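Local coordinates for protein eukaryotic translation initiation factor 2A (Schizosaccharomyces pombe, PDB 3WJ9) that probably directs initiator methionyl-tRNA to 40S ribosomal subunits in a codon-dependent manner, early in the translation of a small set of mRNAs, at residues 33-38 against 53-58; 57-62 against 69-74; 37-42 against 401-406; 74-79 against 88-93. All blocks are in the same frame, centred on the assembly; numbering follows the deposited sequence.

Contacts 1 and 2 lie on one four-stranded sheet of the propeller part of this longer factor and share V57 and V58; contact 4 is a hairpin of the next sheet along the chain, whereas contact 3 joins the first of these sheets to the one in which the chain's two ends meet. Contact 2 is buried and relies on regular backbone bonds with aliphatic packing. The others are only partly buried: contact 1 is mostly van der Waals packing of a loop on a turn, contact 3 is mostly side chains bridging two separate strands, with a rim-to-rim aromatic pair, and contact 4 has an edge-to-face pair and an arginine-tyrosine link.

Contact 1. Residues 33-38 against 53-58; sequences ISEPAR and TATQVV
T53 meets the incoming segment 33-38 with its whole branched side chain: CB lies 3.5 Å from CB of E35, and OG1 and the methyl CG2 both approach the end of I33, the hydroxyl 3.4 Å from I33 CD1. OG1 sits between the backbone N and the carbonyl carbon (chi1 72°), which turns it back over its own segment to donate to the carbonyl O of Q56, from above the carbonyl plane. That carbonyl also accepts from the backbone N of T53, and the paired bonds close the tight turn between strands 48-53 and 57-61, the middle two strands of a four-stranded antiparallel propeller blade. Segment 33-38 wraps this turn as it leads into strand 37-42 at the edge of the same sheet. A54 comes next, its CB 3.3 Å from NH2 of R38, whose chain bends at chi3 to bring the guanidinium across the turn; NH1 makes a weak hydrogen bond to the carbonyl O of T76. T55 lies near E35, but their close approach is doubtful. Q56 offers CB, 4.0 Å from I33 CD1. At V58 the methyl CG2 slides past I33 in the opposite direction, 3.5 Å from CD1.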
loop_
_atom_site.group_PDB
_atom_site.type_symbol
_atom_site.label_atom_id
_atom_site.label_comp_id
_atom_site.label_asym_id
_atom_site.label_seq_id
_atom_site.Cartn_x
_atom_site.Cartn_y
_atom_site.Cartn_z
ATOM N N ILE A 33 14.852 14.182 -15.087
ATOM C CA ILE A 33 15.487 15.454 -14.741
ATOM C C ILE A 33 17.009 15.311 -14.742
ATOM O O ILE A 33 17.532 14.198 -14.656
ATOM C CB ILE A 33 15.024 15.970 -13.344
ATOM C CG1 ILE A 33 13.511 15.861 -13.184
ATOM C CG2 ILE A 33 15.425 17.422 -13.118
ATOM C CD1 ILE A 33 13.031 16.291 -11.812
ATOM N N SER A 34 17.703 16.441 -14.866
ATOM C CA SER A 34 19.148 16.525 -14.673
ATOM C C SER A 34 19.625 15.725 -13.465
ATOM O O SER A 34 20.546 14.914 -13.567
ATOM C CB SER A 34 19.567 17.988 -14.513
ATOM O OG SER A 34 20.946 18.099 -14.212
ATOM N N GLU A 35 18.990 15.960 -12.323
ATOM C CA GLU A 35 19.330 15.255 -11.095
ATOM C C GLU A 35 18.956 13.780 -11.184
ATOM O O GLU A 35 17.976 13.424 -11.836
ATOM C CB GLU A 35 18.621 15.890 -9.898
ATOM C CG GLU A 35 18.790 17.389 -9.768
ATOM C CD GLU A 35 20.064 17.778 -9.045
ATOM O OE1 GLU A 35 20.090 18.865 -8.432
ATOM O OE2 GLU A 35 21.038 17.000 -9.086
ATOM N N PRO A 36 19.741 12.915 -10.525
ATOM C CA PRO A 36 19.374 11.500 -10.428
ATOM C C PRO A 36 18.103 11.326 -9.604
ATOM O O PRO A 36 17.924 12.030 -8.612
ATOM C CB PRO A 36 20.582 10.871 -9.727
ATOM C CG PRO A 36 21.197 11.995 -8.961
ATOM C CD PRO A 36 21.000 13.210 -9.819
ATOM N N ALA A 37 17.229 10.415 -10.015
ATOM C CA ALA A 37 15.991 10.176 -9.285
ATOM C C ALA A 37 16.271 9.417 -7.992
ATOM O O ALA A 37 17.199 8.610 -7.925
ATOM C CB ALA A 37 15.001 9.414 -10.146
ATOM N N ARG A 38 15.468 9.683 -6.968
ATOM C CA ARG A 38 15.651 9.060 -5.662
ATOM C C ARG A 38 14.396 8.322 -5.216
ATOM O O ARG A 38 14.417 7.568 -4.243
ATOM C CB ARG A 38 16.032 10.108 -4.617
ATOM C CG ARG A 38 14.992 11.199 -4.439
ATOM C CD ARG A 38 15.327 12.089 -3.259
ATOM N NE ARG A 38 16.549 12.857 -3.470
ATOM C CZ ARG A 38 17.165 13.554 -2.520
ATOM N NH1 ARG A 38 16.676 13.575 -1.287
ATOM N NH2 ARG A 38 18.274 14.222 -2.800
ATOM N N THR A 53 13.632 13.898 -7.549
ATOM C CA THR A 53 15.057 14.168 -7.584
ATOM C C THR A 53 15.345 15.186 -6.489
ATOM O O THR A 53 14.419 15.669 -5.837
ATOM C CB THR A 53 15.518 14.697 -8.953
ATOM O OG1 THR A 53 15.045 16.036 -9.142
ATOM C CG2 THR A 53 15.009 13.805 -10.076
ATOM N N ALA A 54 16.617 15.508 -6.281
ATOM C CA ALA A 54 16.996 16.449 -5.233
ATOM C C ALA A 54 16.366 17.822 -5.446
ATOM O O ALA A 54 15.860 18.435 -4.508
ATOM C CB ALA A 54 18.508 16.572 -5.160
ATOM N N THR A 55 16.392 18.295 -6.687
ATOM C CA THR A 55 15.948 19.647 -6.997
ATOM C C THR A 55 14.429 19.770 -7.099
ATOM O O THR A 55 13.837 20.689 -6.535
ATOM C CB THR A 55 16.576 20.142 -8.318
ATOM O OG1 THR A 55 17.998 19.979 -8.264
ATOM C CG2 THR A 55 16.258 21.608 -8.555
ATOM N N GLN A 56 13.805 18.844 -7.823
ATOM C CA GLN A 56 12.406 18.984 -8.223
ATOM C C GLN A 56 11.604 17.680 -8.168
ATOM O O GLN A 56 12.118 16.631 -7.776
ATOM C CB GLN A 56 12.341 19.561 -9.642
ATOM C CG GLN A 56 13.015 20.911 -9.808
ATOM C CD GLN A 56 13.255 21.303 -11.255
ATOM O OE1 GLN A 56 12.759 20.661 -12.177
ATOM N NE2 GLN A 56 14.045 22.354 -11.457
ATOM N N VAL A 57 10.329 17.765 -8.546
ATOM C CA VAL A 57 9.471 16.591 -8.694
ATOM C C VAL A 57 8.669 16.711 -9.989
ATOM O O VAL A 57 7.996 17.715 -10.216
ATOM C CB VAL A 57 8.501 16.419 -7.504
ATOM C CG1 VAL A 57 7.495 15.312 -7.793
ATOM C CG2 VAL A 57 9.265 16.120 -6.226
ATOM N N VAL A 58 8.740 15.688 -10.835
ATOM C CA VAL A 58 8.110 15.752 -12.151
ATOM C C VAL A 58 6.959 14.762 -12.306
ATOM O O VAL A 58 7.084 13.585 -11.971
ATOM C CB VAL A 58 9.145 15.507 -13.269
ATOM C CG1 VAL A 58 8.465 15.107 -14.567
ATOM C CG2 VAL A 58 9.982 16.750 -13.479
#

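Contact 2. Residues 57-62 against 69-74; sequences VVINDT and TQLPAA
V57 and L71 face each other as an antiparallel hydrogen-bonded pair, and V57 can be followed outward to see how the hairpin of strands 57-61 and 67-71 is packed. Its CB lies 4.0 Å from CB of L71. From there the side chain forks. CG1, anti to the backbone N (chi1 172°), runs out beside L71 and reaches its CD1 at 4.2 Å. CG2, on the other branch, turns past the end of the strand and comes 3.7 Å from CB of A73, the last residue of the inverse gamma turn centred on P72. W109 of the neighbouring sheet packs against L71, P72 and A73. Further along the same face, I59 and T69 lie side by side and point the same way, with I59 CD1 3.9 Å from T69 CB; the T69 hydroxyl is bonded to the carbonyl of T111.

V57 and L71 exchange bonds of 3.0 Å, V57 N to L71 O and L71 N to V57 O, the second nearly straight at 168°. I59 N gives a further bond to T69 O, while the return bond from T69 N is weak. On the other face Q70 folds back at chi2, laying its amide over the backbone of V57 and bringing OE1 to within 3.3 Å of V58 CG2. OE1 is bonded to K67, and NE2 reaches only weakly to L71 O. The chemistry implies a division of labour: backbone groups of V57, I59, T69 and L71 pair across the hairpin, one face is buried and largely aliphatic, and the Q70 amide lies on the other.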
loop_
_atom_site.group_PDB
_atom_site.type_symbol
_atom_site.label_atom_id
_atom_site.label_comp_id
_atom_site.label_asym_id
_atom_site.label_seq_id
_atom_site.Cartn_x
_atom_site.Cartn_y
_atom_site.Cartn_z
ATOM N N VAL A 57 10.329 17.765 -8.546
ATOM C CA VAL A 57 9.471 16.591 -8.694
ATOM C C VAL A 57 8.669 16.711 -9.989
ATOM O O VAL A 57 7.996 17.715 -10.216
ATOM C CB VAL A 57 8.501 16.419 -7.504
ATOM C CG1 VAL A 57 7.495 15.312 -7.793
ATOM C CG2 VAL A 57 9.265 16.120 -6.226
ATOM N N VAL A 58 8.740 15.688 -10.835
ATOM C CA VAL A 58 8.110 15.752 -12.151
ATOM C C VAL A 58 6.959 14.762 -12.306
ATOM O O VAL A 58 7.084 13.585 -11.971
ATOM C CB VAL A 58 9.145 15.507 -13.269
ATOM C CG1 VAL A 58 8.465 15.107 -14.567
ATOM C CG2 VAL A 58 9.982 16.750 -13.479
ATOM N N ILE A 59 5.834 15.260 -12.811
ATOM C CA ILE A 59 4.665 14.433 -13.072
ATOM C C ILE A 59 4.459 14.252 -14.577
ATOM O O ILE A 59 4.300 15.228 -15.313
ATOM C CB ILE A 59 3.398 15.046 -12.453
ATOM C CG1 ILE A 59 3.623 15.327 -10.966
ATOM C CG2 ILE A 59 2.207 14.127 -12.662
ATOM C CD1 ILE A 59 2.407 15.882 -10.254
ATOM N N ASN A 60 4.462 13.001 -15.027
ATOM C CA ASN A 60 4.335 12.695 -16.448
ATOM C C ASN A 60 3.005 12.033 -16.801
ATOM O O ASN A 60 2.263 11.596 -15.922
ATOM C CB ASN A 60 5.484 11.790 -16.897
ATOM C CG ASN A 60 6.845 12.417 -16.671
ATOM O OD1 ASN A 60 7.440 12.267 -15.604
ATOM N ND2 ASN A 60 7.349 13.118 -17.678
ATOM N N ASP A 61 2.713 11.969 -18.097
ATOM C CA ASP A 61 1.557 11.238 -18.608
ATOM C C ASP A 61 1.994 9.844 -19.041
ATOM O O ASP A 61 2.826 9.698 -19.932
ATOM C CB ASP A 61 0.912 11.987 -19.778
ATOM C CG ASP A 61 -0.221 11.208 -20.421
ATOM O OD1 ASP A 61 -0.908 10.446 -19.709
ATOM O OD2 ASP A 61 -0.419 11.356 -21.646
ATOM N N THR A 62 1.427 8.820 -18.414
ATOM C CA THR A 62 1.865 7.443 -18.634
ATOM C C THR A 62 1.598 6.923 -20.046
ATOM O O THR A 62 2.050 5.835 -20.405
ATOM C CB THR A 62 1.196 6.486 -17.633
ATOM O OG1 THR A 62 -0.214 6.432 -17.887
ATOM C CG2 THR A 62 1.438 6.956 -16.211
ATOM N N THR A 69 3.599 18.445 -14.979
ATOM C CA THR A 69 3.626 19.351 -13.839
ATOM C C THR A 69 5.006 19.428 -13.200
ATOM O O THR A 69 5.754 18.449 -13.198
ATOM C CB THR A 69 2.602 18.913 -12.773
ATOM O OG1 THR A 69 1.321 18.737 -13.388
ATOM C CG2 THR A 69 2.489 19.945 -11.652
ATOM N N GLN A 70 5.339 20.598 -12.662
ATOM C CA GLN A 70 6.591 20.769 -11.943
ATOM C C GLN A 70 6.363 21.228 -10.504
ATOM O O GLN A 70 5.726 22.252 -10.260
ATOM C CB GLN A 70 7.492 21.766 -12.667
ATOM C CG GLN A 70 8.840 21.922 -12.011
ATOM C CD GLN A 70 9.512 20.583 -11.805
ATOM O OE1 GLN A 70 10.061 20.001 -12.738
ATOM N NE2 GLN A 70 9.466 20.082 -10.578
ATOM N N LEU A 71 6.891 20.463 -9.554
ATOM C CA LEU A 71 6.800 20.811 -8.142
ATOM C C LEU A 71 8.172 21.130 -7.559
ATOM O O LEU A 71 9.089 20.311 -7.633
ATOM C CB LEU A 71 6.153 19.674 -7.353
ATOM C CG LEU A 71 4.904 19.051 -7.980
ATOM C CD1 LEU A 71 4.357 17.946 -7.094
ATOM C CD2 LEU A 71 3.851 20.114 -8.238
ATOM N N PRO A 72 8.315 22.325 -6.966
ATOM C CA PRO A 72 9.572 22.727 -6.327
ATOM C C PRO A 72 9.789 22.022 -4.992
ATOM O O PRO A 72 10.053 22.676 -3.985
ATOM C CB PRO A 72 9.397 24.234 -6.130
ATOM C CG PRO A 72 7.929 24.420 -6.001
ATOM C CD PRO A 72 7.291 23.382 -6.890
ATOM N N ALA A 73 9.677 20.696 -4.996
ATOM C CA ALA A 73 9.867 19.896 -3.795
ATOM C C ALA A 73 11.274 19.311 -3.739
ATOM O O ALA A 73 11.632 18.445 -4.539
ATOM C CB ALA A 73 8.830 18.789 -3.730
ATOM N N ALA A 74 12.065 19.790 -2.786
ATOM C CA ALA A 74 13.441 19.335 -2.626
ATOM C C ALA A 74 13.591 18.436 -1.404
ATOM O O ALA A 74 12.748 18.454 -0.507
ATOM C CB ALA A 74 14.379 20.525 -2.521
#

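Contact 3. Residues 37-42 against 401-406; sequences ARNACY and LYQAFW
Y42 and F405 meet rim to rim, their planes almost perpendicular at 85°, with neither over the other's face. CD2 of Y42 approaches CD1 of F405 at 3.4 Å, each atom close to the plane of the opposing ring, and the centroids are 5.5 Å apart. The same edge of Y42 also comes near the carbonyl of W406, with CD2 3.4 Å from W406 O, while its hydroxyl is bonded to Q6. F405 holds CG between its backbone N and carbonyl carbon (chi1 38°), which raises the ring toward strand 37-42 and brings CZ to 4.1 Å from CB of A40.

The two strands run nearly parallel, but with axes 8.1 Å apart they belong to different sheets: each is an edge strand of its own blade, and side chains fill the gap. Strand 401-406 pairs with strand 6-11, so its blade is built from both ends of the chain, the Velcro closure of many beta-propellers.

Q403 reaches across with its extended chain, and NE2 lies 3.4 Å from A40 CB. Its OE1 is bonded to R10. N39 crosses it at about a right angle, OD1 3.7 Å from Q403 NE2 and the amide planes 89° apart.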
loop_
_atom_site.group_PDB
_atom_site.type_symbol
_atom_site.label_atom_id
_atom_site.label_comp_id
_atom_site.label_asym_id
_atom_site.label_seq_id
_atom_site.Cartn_x
_atom_site.Cartn_y
_atom_site.Cartn_z
ATOM N N ALA A 37 17.229 10.415 -10.015
ATOM C CA ALA A 37 15.991 10.176 -9.285
ATOM C C ALA A 37 16.271 9.417 -7.992
ATOM O O ALA A 37 17.199 8.610 -7.925
ATOM C CB ALA A 37 15.001 9.414 -10.146
ATOM N N ARG A 38 15.468 9.683 -6.968
ATOM C CA ARG A 38 15.651 9.060 -5.662
ATOM C C ARG A 38 14.396 8.322 -5.216
ATOM O O ARG A 38 14.417 7.568 -4.243
ATOM C CB ARG A 38 16.032 10.108 -4.617
ATOM C CG ARG A 38 14.992 11.199 -4.439
ATOM C CD ARG A 38 15.327 12.089 -3.259
ATOM N NE ARG A 38 16.549 12.857 -3.470
ATOM C CZ ARG A 38 17.165 13.554 -2.520
ATOM N NH1 ARG A 38 16.676 13.575 -1.287
ATOM N NH2 ARG A 38 18.274 14.222 -2.800
ATOM N N ASN A 39 13.301 8.546 -5.935
ATOM C CA ASN A 39 12.022 7.932 -5.609
ATOM C C ASN A 39 11.080 8.002 -6.804
ATOM O O ASN A 39 11.297 8.798 -7.719
ATOM C CB ASN A 39 11.399 8.621 -4.394
ATOM C CG ASN A 39 10.287 7.804 -3.768
ATOM O OD1 ASN A 39 10.196 6.596 -3.981
ATOM N ND2 ASN A 39 9.438 8.459 -2.987
ATOM N N ALA A 40 10.043 7.167 -6.802
ATOM C CA ALA A 40 9.068 7.148 -7.892
ATOM C C ALA A 40 7.782 6.422 -7.491
ATOM O O ALA A 40 7.798 5.574 -6.599
ATOM C CB ALA A 40 9.671 6.500 -9.129
ATOM N N CYS A 41 6.676 6.753 -8.158
ATOM C CA CYS A 41 5.390 6.101 -7.895
ATOM C C CYS A 41 4.331 6.382 -8.969
ATOM O O CYS A 41 4.442 7.340 -9.736
ATOM C CB CYS A 41 4.847 6.530 -6.529
ATOM S SG CYS A 41 4.425 8.284 -6.386
ATOM N N TYR A 42 3.308 5.529 -9.011
ATOM C CA TYR A 42 2.153 5.718 -9.886
ATOM C C TYR A 42 0.948 6.215 -9.090
ATOM O O TYR A 42 0.830 5.942 -7.894
ATOM C CB TYR A 42 1.773 4.410 -10.594
ATOM C CG TYR A 42 2.588 4.062 -11.823
ATOM C CD1 TYR A 42 2.468 4.792 -12.998
ATOM C CD2 TYR A 42 3.445 2.972 -11.817
ATOM C CE1 TYR A 42 3.206 4.461 -14.124
ATOM C CE2 TYR A 42 4.185 2.633 -12.935
ATOM C CZ TYR A 42 4.062 3.381 -14.086
ATOM O OH TYR A 42 4.796 3.044 -15.200
ATOM N N LEU A 401 19.442 -1.760 -8.595
ATOM C CA LEU A 401 18.049 -1.443 -8.888
ATOM C C LEU A 401 17.305 -1.099 -7.602
ATOM O O LEU A 401 17.506 -1.738 -6.569
ATOM C CB LEU A 401 17.366 -2.613 -9.597
ATOM C CG LEU A 401 15.865 -2.468 -9.858
ATOM C CD1 LEU A 401 15.593 -1.406 -10.915
ATOM C CD2 LEU A 401 15.248 -3.798 -10.251
ATOM N N TYR A 402 16.443 -0.091 -7.670
ATOM C CA TYR A 402 15.765 0.397 -6.478
ATOM C C TYR A 402 14.295 -0.022 -6.419
ATOM O O TYR A 402 13.842 -0.561 -5.413
ATOM C CB TYR A 402 15.900 1.917 -6.391
ATOM C CG TYR A 402 17.334 2.354 -6.191
ATOM C CD1 TYR A 402 18.168 1.660 -5.325
ATOM C CD2 TYR A 402 17.854 3.452 -6.863
ATOM C CE1 TYR A 402 19.476 2.046 -5.127
ATOM C CE2 TYR A 402 19.169 3.848 -6.665
ATOM C CZ TYR A 402 19.975 3.138 -5.800
ATOM O OH TYR A 402 21.283 3.517 -5.599
ATOM N N GLN A 403 13.548 0.226 -7.489
ATOM C CA GLN A 403 12.162 -0.219 -7.555
ATOM C C GLN A 403 11.727 -0.510 -8.987
ATOM O O GLN A 403 12.315 -0.016 -9.952
ATOM C CB GLN A 403 11.219 0.816 -6.936
ATOM C CG GLN A 403 11.461 2.263 -7.374
ATOM C CD GLN A 403 11.008 3.279 -6.336
ATOM O OE1 GLN A 403 11.519 3.326 -5.215
ATOM N NE2 GLN A 403 10.046 4.105 -6.715
ATOM N N ALA A 404 10.686 -1.324 -9.100
ATOM C CA ALA A 404 10.119 -1.724 -10.379
ATOM C C ALA A 404 8.691 -2.196 -10.147
ATOM O O ALA A 404 8.464 -3.136 -9.389
ATOM C CB ALA A 404 10.956 -2.822 -11.020
ATOM N N PHE A 405 7.728 -1.548 -10.793
ATOM C CA PHE A 405 6.323 -1.827 -10.511
ATOM C C PHE A 405 5.421 -1.581 -11.713
ATOM O O PHE A 405 5.692 -0.712 -12.540
ATOM C CB PHE A 405 5.848 -0.980 -9.324
ATOM C CG PHE A 405 6.413 0.415 -9.309
ATOM C CD1 PHE A 405 5.860 1.410 -10.095
ATOM C CD2 PHE A 405 7.490 0.734 -8.497
ATOM C CE1 PHE A 405 6.378 2.694 -10.085
ATOM C CE2 PHE A 405 8.010 2.015 -8.479
ATOM C CZ PHE A 405 7.453 2.996 -9.275
ATOM N N TRP A 406 4.343 -2.358 -11.794
ATOM C CA TRP A 406 3.346 -2.216 -12.851
ATOM C C TRP A 406 2.636 -0.870 -12.800
ATOM O O TRP A 406 2.481 -0.279 -11.731
ATOM C CB TRP A 406 2.300 -3.327 -12.751
ATOM C CG TRP A 406 2.809 -4.698 -13.040
ATOM C CD1 TRP A 406 2.957 -5.722 -12.153
ATOM C CD2 TRP A 406 3.219 -5.206 -14.313
ATOM N NE1 TRP A 406 3.440 -6.836 -12.792
ATOM C CE2 TRP A 406 3.611 -6.546 -14.120
ATOM C CE3 TRP A 406 3.297 -4.658 -15.596
ATOM C CZ2 TRP A 406 4.075 -7.344 -15.163
ATOM C CZ3 TRP A 406 3.757 -5.452 -16.629
ATOM C CH2 TRP A 406 4.139 -6.780 -16.407
#

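Contact 4. Residues 74-79 against 88-93; sequences ANTYEL and LSTWER
Y77 and E78 bond to W91 through the backbone, where strands 76-79 and 88-92 run antiparallel at 148° with their axes 4.8 Å apart at the closest: Y77 N donates to W91 O at 2.9 Å and W91 N to E78 O at 3.1 Å. The pair forms the first hairpin of its propeller blade and lies within the first WD repeat.

Y77 and W91 carry much of the side-chain contact. W91 turns an edge toward the face of the Y77 ring in an offset edge-to-face stack, the planes at 84° and the centroids of the tyrosine ring and the tryptophan six-membered ring 5.3 Å apart. CE3 and CZ3 of the indole do the touching, against CB and CG of the tyrosine. Beyond the indole, R93 extends from its backbone and then bends at chi3 (-65°), which swings the guanidinium round to the phenol oxygen. It grips side-on: NH2 and NE both donate to Y77 OH, at 2.8 Å and 3.0 Å, with the oxygen in the guanidinium plane and the two flat groups nearly perpendicular.

E78 packs its CB 3.8 Å from CB of W91. On the other face of the sheet L79 brings CD2 to 3.6 Å from CG2 of T90, whose hydroxyl is bonded to W109 NE1.

Held by the indole at one end and two N-H groups at the other, the exposed tyrosine ring is probably restrained from turning, and the positive charge of R93 would probably polarise the phenol oxygen.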
loop_
_atom_site.group_PDB
_atom_site.type_symbol
_atom_site.label_atom_id
_atom_site.label_comp_id
_atom_site.label_asym_id
_atom_site.label_seq_id
_atom_site.Cartn_x
_atom_site.Cartn_y
_atom_site.Cartn_z
ATOM N N ALA A 74 12.065 19.790 -2.786
ATOM C CA ALA A 74 13.441 19.335 -2.626
ATOM C C ALA A 74 13.591 18.436 -1.404
ATOM O O ALA A 74 12.748 18.454 -0.507
ATOM C CB ALA A 74 14.379 20.525 -2.521
ATOM N N ASN A 75 14.665 17.650 -1.385
ATOM C CA ASN A 75 14.999 16.789 -0.251
ATOM C C ASN A 75 13.895 15.793 0.098
ATOM O O ASN A 75 13.801 15.342 1.238
ATOM C CB ASN A 75 15.322 17.640 0.980
ATOM C CG ASN A 75 16.275 18.779 0.670
ATOM O OD1 ASN A 75 17.305 18.584 0.025
ATOM N ND2 ASN A 75 15.930 19.978 1.124
ATOM N N THR A 76 13.062 15.456 -0.880
ATOM C CA THR A 76 11.945 14.542 -0.654
ATOM C C THR A 76 12.432 13.122 -0.404
ATOM O O THR A 76 13.505 12.735 -0.858
ATOM C CB THR A 76 10.968 14.523 -1.845
ATOM O OG1 THR A 76 11.704 14.399 -3.067
ATOM C CG2 THR A 76 10.153 15.803 -1.884
ATOM N N TYR A 77 11.639 12.351 0.331
ATOM C CA TYR A 77 11.948 10.949 0.574
ATOM C C TYR A 77 10.763 10.073 0.195
ATOM O O TYR A 77 10.933 8.921 -0.203
ATOM C CB TYR A 77 12.315 10.710 2.040
ATOM C CG TYR A 77 13.694 11.184 2.442
ATOM C CD1 TYR A 77 14.042 12.526 2.366
ATOM C CD2 TYR A 77 14.645 10.287 2.903
ATOM C CE1 TYR A 77 15.301 12.960 2.733
ATOM C CE2 TYR A 77 15.906 10.711 3.273
ATOM C CZ TYR A 77 16.228 12.050 3.187
ATOM O OH TYR A 77 17.483 12.479 3.554
ATOM N N GLU A 78 9.560 10.622 0.336
ATOM C CA GLU A 78 8.342 9.862 0.083
ATOM C C GLU A 78 7.348 10.639 -0.776
ATOM O O GLU A 78 7.279 11.867 -0.716
ATOM C CB GLU A 78 7.684 9.453 1.406
ATOM C CG GLU A 78 8.662 8.911 2.438
ATOM C CD GLU A 78 8.327 7.506 2.890
ATOM O OE1 GLU A 78 7.508 6.844 2.220
ATOM O OE2 GLU A 78 8.895 7.059 3.909
ATOM N N LEU A 79 6.584 9.908 -1.583
ATOM C CA LEU A 79 5.589 10.500 -2.468
ATOM C C LEU A 79 4.292 9.698 -2.387
ATOM O O LEU A 79 4.313 8.506 -2.082
ATOM C CB LEU A 79 6.108 10.546 -3.909
ATOM C CG LEU A 79 7.432 11.275 -4.171
ATOM C CD1 LEU A 79 7.931 10.995 -5.581
ATOM C CD2 LEU A 79 7.285 12.772 -3.948
ATOM N N LEU A 88 -0.996 15.247 -4.742
ATOM C CA LEU A 88 0.233 14.506 -4.489
ATOM C C LEU A 88 0.928 15.072 -3.254
ATOM O O LEU A 88 1.160 16.275 -3.163
ATOM C CB LEU A 88 1.158 14.567 -5.709
ATOM C CG LEU A 88 2.511 13.852 -5.632
ATOM C CD1 LEU A 88 2.344 12.353 -5.817
ATOM C CD2 LEU A 88 3.476 14.409 -6.665
ATOM N N SER A 89 1.250 14.199 -2.304
ATOM C CA SER A 89 1.897 14.620 -1.063
ATOM C C SER A 89 3.389 14.299 -1.076
ATOM O O SER A 89 3.803 13.260 -1.586
ATOM C CB SER A 89 1.222 13.958 0.143
ATOM O OG SER A 89 -0.148 14.316 0.225
ATOM N N THR A 90 4.190 15.199 -0.510
ATOM C CA THR A 90 5.643 15.045 -0.513
ATOM C C THR A 90 6.250 15.189 0.881
ATOM O O THR A 90 6.245 16.273 1.450
ATOM C CB THR A 90 6.316 16.082 -1.440
ATOM O OG1 THR A 90 6.021 17.404 -0.973
ATOM C CG2 THR A 90 5.821 15.930 -2.869
ATOM N N TRP A 91 6.786 14.094 1.415
ATOM C CA TRP A 91 7.479 14.121 2.703
ATOM C C TRP A 91 8.930 14.558 2.524
ATOM O O TRP A 91 9.690 13.925 1.792
ATOM C CB TRP A 91 7.434 12.740 3.376
ATOM C CG TRP A 91 8.026 12.688 4.780
ATOM C CD1 TRP A 91 7.342 12.750 5.953
ATOM C CD2 TRP A 91 9.408 12.539 5.134
ATOM N NE1 TRP A 91 8.203 12.668 7.017
ATOM C CE2 TRP A 91 9.481 12.534 6.542
ATOM C CE3 TRP A 91 10.590 12.416 4.403
ATOM C CZ2 TRP A 91 10.687 12.412 7.230
ATOM C CZ3 TRP A 91 11.790 12.293 5.088
ATOM C CH2 TRP A 91 11.827 12.291 6.487
ATOM N N GLU A 92 9.307 15.648 3.184
ATOM C CA GLU A 92 10.708 16.048 3.256
ATOM C C GLU A 92 11.241 15.716 4.643
ATOM O O GLU A 92 10.468 15.394 5.545
ATOM C CB GLU A 92 10.875 17.542 2.969
ATOM C CG GLU A 92 10.339 17.997 1.624
ATOM C CD GLU A 92 10.526 19.487 1.402
ATOM O OE1 GLU A 92 10.127 19.985 0.328
ATOM O OE2 GLU A 92 11.073 20.160 2.300
ATOM N N ARG A 93 12.555 15.789 4.818
ATOM C CA ARG A 93 13.140 15.579 6.136
ATOM C C ARG A 93 12.877 16.813 6.996
ATOM O O ARG A 93 13.134 17.936 6.563
ATOM C CB ARG A 93 14.640 15.289 6.033
ATOM C CG ARG A 93 15.283 14.902 7.357
ATOM C CD ARG A 93 16.773 14.628 7.222
ATOM N NE ARG A 93 17.059 13.459 6.392
ATOM C CZ ARG A 93 17.067 12.206 6.840
ATOM N NH1 ARG A 93 16.796 11.951 8.112
ATOM N NH2 ARG A 93 17.343 11.206 6.014
#